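Local atomic coordinates of transcription factor MBP1 (Magnaporthe oryzae, PDB entry 4UX5), a protein that binds DNA through its N-terminal winged helix-turn-helix domain, the part present here, and probably activates transcription by RNA polymerase II. Residues 51-56 with 97-102. Numbering follows the deposited sequence.
Sequences HILKAA and EALAHR. With nucleotides of chain C.
Ile52 on helix 49-55 meets Ala100 on helix 93-102, where the two backbones come closest, 6.7 Å between Ile52 CA and Ala100 CA. The bond from Ile52 CA to CB points toward the partner helix, and CB has Leu99 CD2 as its nearest neighbour there, at 4.6 Å. Its branch CG2, anti to the backbone N (chi1 of -62° to CG1), does the touching, 4.2 Å from both CB and CA of Ala100. The other branch, CG1, leads to CD1, which is 4.6 Å from Leu99 CD2, a looser approach. One residue on, methyl meets methyl, Leu53 CD2 lying 4.3 Å from Leu99 CD1. Ile105, Leu109 and Phe113 also pack on Ile52, while Ile66 and Leu67 of helix 60-71 pack on Leu53, joining the contact to the domain's hydrophobic core. Lys54 turns to DNA instead: bent at chi3 (64°), its chain brings NZ to 2.7 Å from OP1 of DC9 of chain C, a hydrogen bond to the phosphate that its positive charge would probably strengthen. Between the helices the chemistry is purely apolar, with all four touching residues buried, consistent with burial of apolar surface, more than close interlocking, holding them together.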
loop_
_atom_site.group_PDB
_atom_site.type_symbol
_atom_site.label_atom_id
_atom_site.label_comp_id
_atom_site.label_asym_id
_atom_site.label_seq_id
_atom_site.Cartn_x
_atom_site.Cartn_y
_atom_site.Cartn_z
ATOM N N HIS A 51 -2.950 14.107 -5.327
ATOM C CA HIS A 51 -3.823 15.272 -5.222
ATOM C C HIS A 51 -3.545 16.274 -6.338
ATOM O O HIS A 51 -4.460 16.916 -6.852
ATOM C CB HIS A 51 -3.653 15.959 -3.865
ATOM C CG HIS A 51 -4.147 15.154 -2.705
ATOM N ND1 HIS A 51 -3.945 15.535 -1.396
ATOM C CD2 HIS A 51 -4.837 13.989 -2.652
ATOM C CE1 HIS A 51 -4.485 14.643 -0.588
ATOM N NE2 HIS A 51 -5.035 13.693 -1.326
ATOM N N ILE A 52 -2.272 16.411 -6.697
ATOM C CA ILE A 52 -1.862 17.347 -7.738
ATOM C C ILE A 52 -2.393 16.907 -9.098
ATOM O O ILE A 52 -2.998 17.697 -9.819
ATOM C CB ILE A 52 -0.327 17.483 -7.804
ATOM C CG1 ILE A 52 0.218 18.043 -6.487
ATOM C CG2 ILE A 52 0.080 18.371 -8.968
ATOM C CD1 ILE A 52 1.727 18.147 -6.442
ATOM N N LEU A 53 -2.174 15.641 -9.438
ATOM C CA LEU A 53 -2.634 15.102 -10.713
ATOM C C LEU A 53 -4.160 15.082 -10.802
ATOM O O LEU A 53 -4.722 15.154 -11.893
ATOM C CB LEU A 53 -2.071 13.696 -10.931
ATOM C CG LEU A 53 -0.553 13.631 -11.105
ATOM C CD1 LEU A 53 -0.091 12.194 -11.292
ATOM C CD2 LEU A 53 -0.105 14.501 -12.275
ATOM N N LYS A 54 -4.825 14.989 -9.653
ATOM C CA LYS A 54 -6.283 15.079 -9.601
ATOM C C LYS A 54 -6.744 16.519 -9.781
ATOM O O LYS A 54 -7.846 16.770 -10.267
ATOM C CB LYS A 54 -6.820 14.527 -8.280
ATOM C CG LYS A 54 -6.831 13.014 -8.192
ATOM C CD LYS A 54 -7.157 12.548 -6.782
ATOM C CE LYS A 54 -8.562 12.958 -6.371
ATOM N NZ LYS A 54 -8.917 12.452 -5.016
ATOM N N ALA A 55 -5.898 17.460 -9.372
ATOM C CA ALA A 55 -6.179 18.877 -9.573
ATOM C C ALA A 55 -6.106 19.197 -11.061
ATOM O O ALA A 55 -6.862 20.027 -11.567
ATOM C CB ALA A 55 -5.206 19.739 -8.782
ATOM N N ALA A 56 -5.191 18.532 -11.757
ATOM C CA ALA A 56 -5.179 18.555 -13.211
ATOM C C ALA A 56 -6.324 17.682 -13.715
ATOM O O ALA A 56 -6.998 17.021 -12.927
ATOM C CB ALA A 56 -3.843 18.072 -13.749
ATOM N N GLU A 97 6.541 20.631 -7.027
ATOM C CA GLU A 97 6.511 21.860 -7.812
ATOM C C GLU A 97 6.856 21.575 -9.267
ATOM O O GLU A 97 6.241 22.125 -10.179
ATOM C CB GLU A 97 7.474 22.896 -7.231
ATOM C CG GLU A 97 7.619 24.150 -8.078
ATOM C CD GLU A 97 8.355 25.265 -7.358
ATOM O OE1 GLU A 97 8.651 25.102 -6.155
ATOM O OE2 GLU A 97 8.635 26.304 -7.994
ATOM N N ALA A 98 7.839 20.704 -9.473
ATOM C CA ALA A 98 8.246 20.304 -10.815
ATOM C C ALA A 98 7.108 19.585 -11.528
ATOM O O ALA A 98 6.783 19.896 -12.673
ATOM C CB ALA A 98 9.479 19.418 -10.753
ATOM N N LEU A 99 6.503 18.626 -10.833
ATOM C CA LEU A 99 5.376 17.865 -11.361
ATOM C C LEU A 99 4.204 18.767 -11.731
ATOM O O LEU A 99 3.559 18.572 -12.761
ATOM C CB LEU A 99 4.918 16.818 -10.344
ATOM C CG LEU A 99 3.743 15.927 -10.748
ATOM C CD1 LEU A 99 4.151 14.981 -11.865
ATOM C CD2 LEU A 99 3.217 15.150 -9.551
ATOM N N ALA A 100 3.933 19.752 -10.882
ATOM C CA ALA A 100 2.826 20.670 -11.101
ATOM C C ALA A 100 3.074 21.533 -12.333
ATOM O O ALA A 100 2.146 21.851 -13.078
ATOM C CB ALA A 100 2.608 21.541 -9.874
ATOM N N HIS A 101 4.330 21.911 -12.546
ATOM C CA HIS A 101 4.698 22.669 -13.732
ATOM C C HIS A 101 4.546 21.813 -14.985
ATOM O O HIS A 101 3.867 22.215 -15.929
ATOM C CB HIS A 101 6.130 23.199 -13.617
ATOM C CG HIS A 101 6.249 24.446 -12.798
ATOM N ND1 HIS A 101 6.856 24.471 -11.560
ATOM C CD2 HIS A 101 5.833 25.712 -13.038
ATOM C CE1 HIS A 101 6.814 25.698 -11.076
ATOM N NE2 HIS A 101 6.196 26.472 -11.952
ATOM N N ARG A 102 5.160 20.629 -14.973
ATOM C CA ARG A 102 5.139 19.720 -16.123
ATOM C C ARG A 102 3.724 19.354 -16.561
ATOM O O ARG A 102 3.496 19.025 -17.724
ATOM C CB ARG A 102 5.920 18.435 -15.816
ATOM C CG ARG A 102 7.398 18.640 -15.527
ATOM C CD ARG A 102 8.181 17.342 -15.674
ATOM N NE ARG A 102 7.549 16.215 -14.989
ATOM C CZ ARG A 102 7.814 15.849 -13.738
ATOM N NH1 ARG A 102 8.699 16.525 -13.018
ATOM N NH2 ARG A 102 7.193 14.806 -13.205
ATOM P P DC C 9 -7.956 8.646 -4.661
ATOM O OP1 DC C 9 -7.968 10.031 -4.135
ATOM O OP2 DC C 9 -8.607 8.340 -5.954
ATOM O "O5'" DC C 9 -6.446 8.121 -4.711
ATOM C "C5'" DC C 9 -5.612 8.261 -3.564
ATOM C "C4'" DC C 9 -5.007 6.928 -3.153
ATOM O "O4'" DC C 9 -6.030 6.077 -2.609
ATOM C "C3'" DC C 9 -4.403 6.116 -4.282
ATOM O "O3'" DC C 9 -3.055 6.514 -4.486
ATOM C "C2'" DC C 9 -4.489 4.675 -3.758
ATOM C "C1'" DC C 9 -5.606 4.733 -2.704
ATOM N N1 DC C 9 -6.797 3.884 -3.025
ATOM C C2 DC C 9 -6.914 2.603 -2.467
ATOM O O2 DC C 9 -6.019 2.183 -1.725
ATOM N N3 DC C 9 -8.004 1.855 -2.763
ATOM C C4 DC C 9 -8.947 2.338 -3.569
ATOM N N4 DC C 9 -10.003 1.562 -3.830
ATOM C C5 DC C 9 -8.851 3.639 -4.145
ATOM C C6 DC C 9 -7.771 4.371 -3.847
#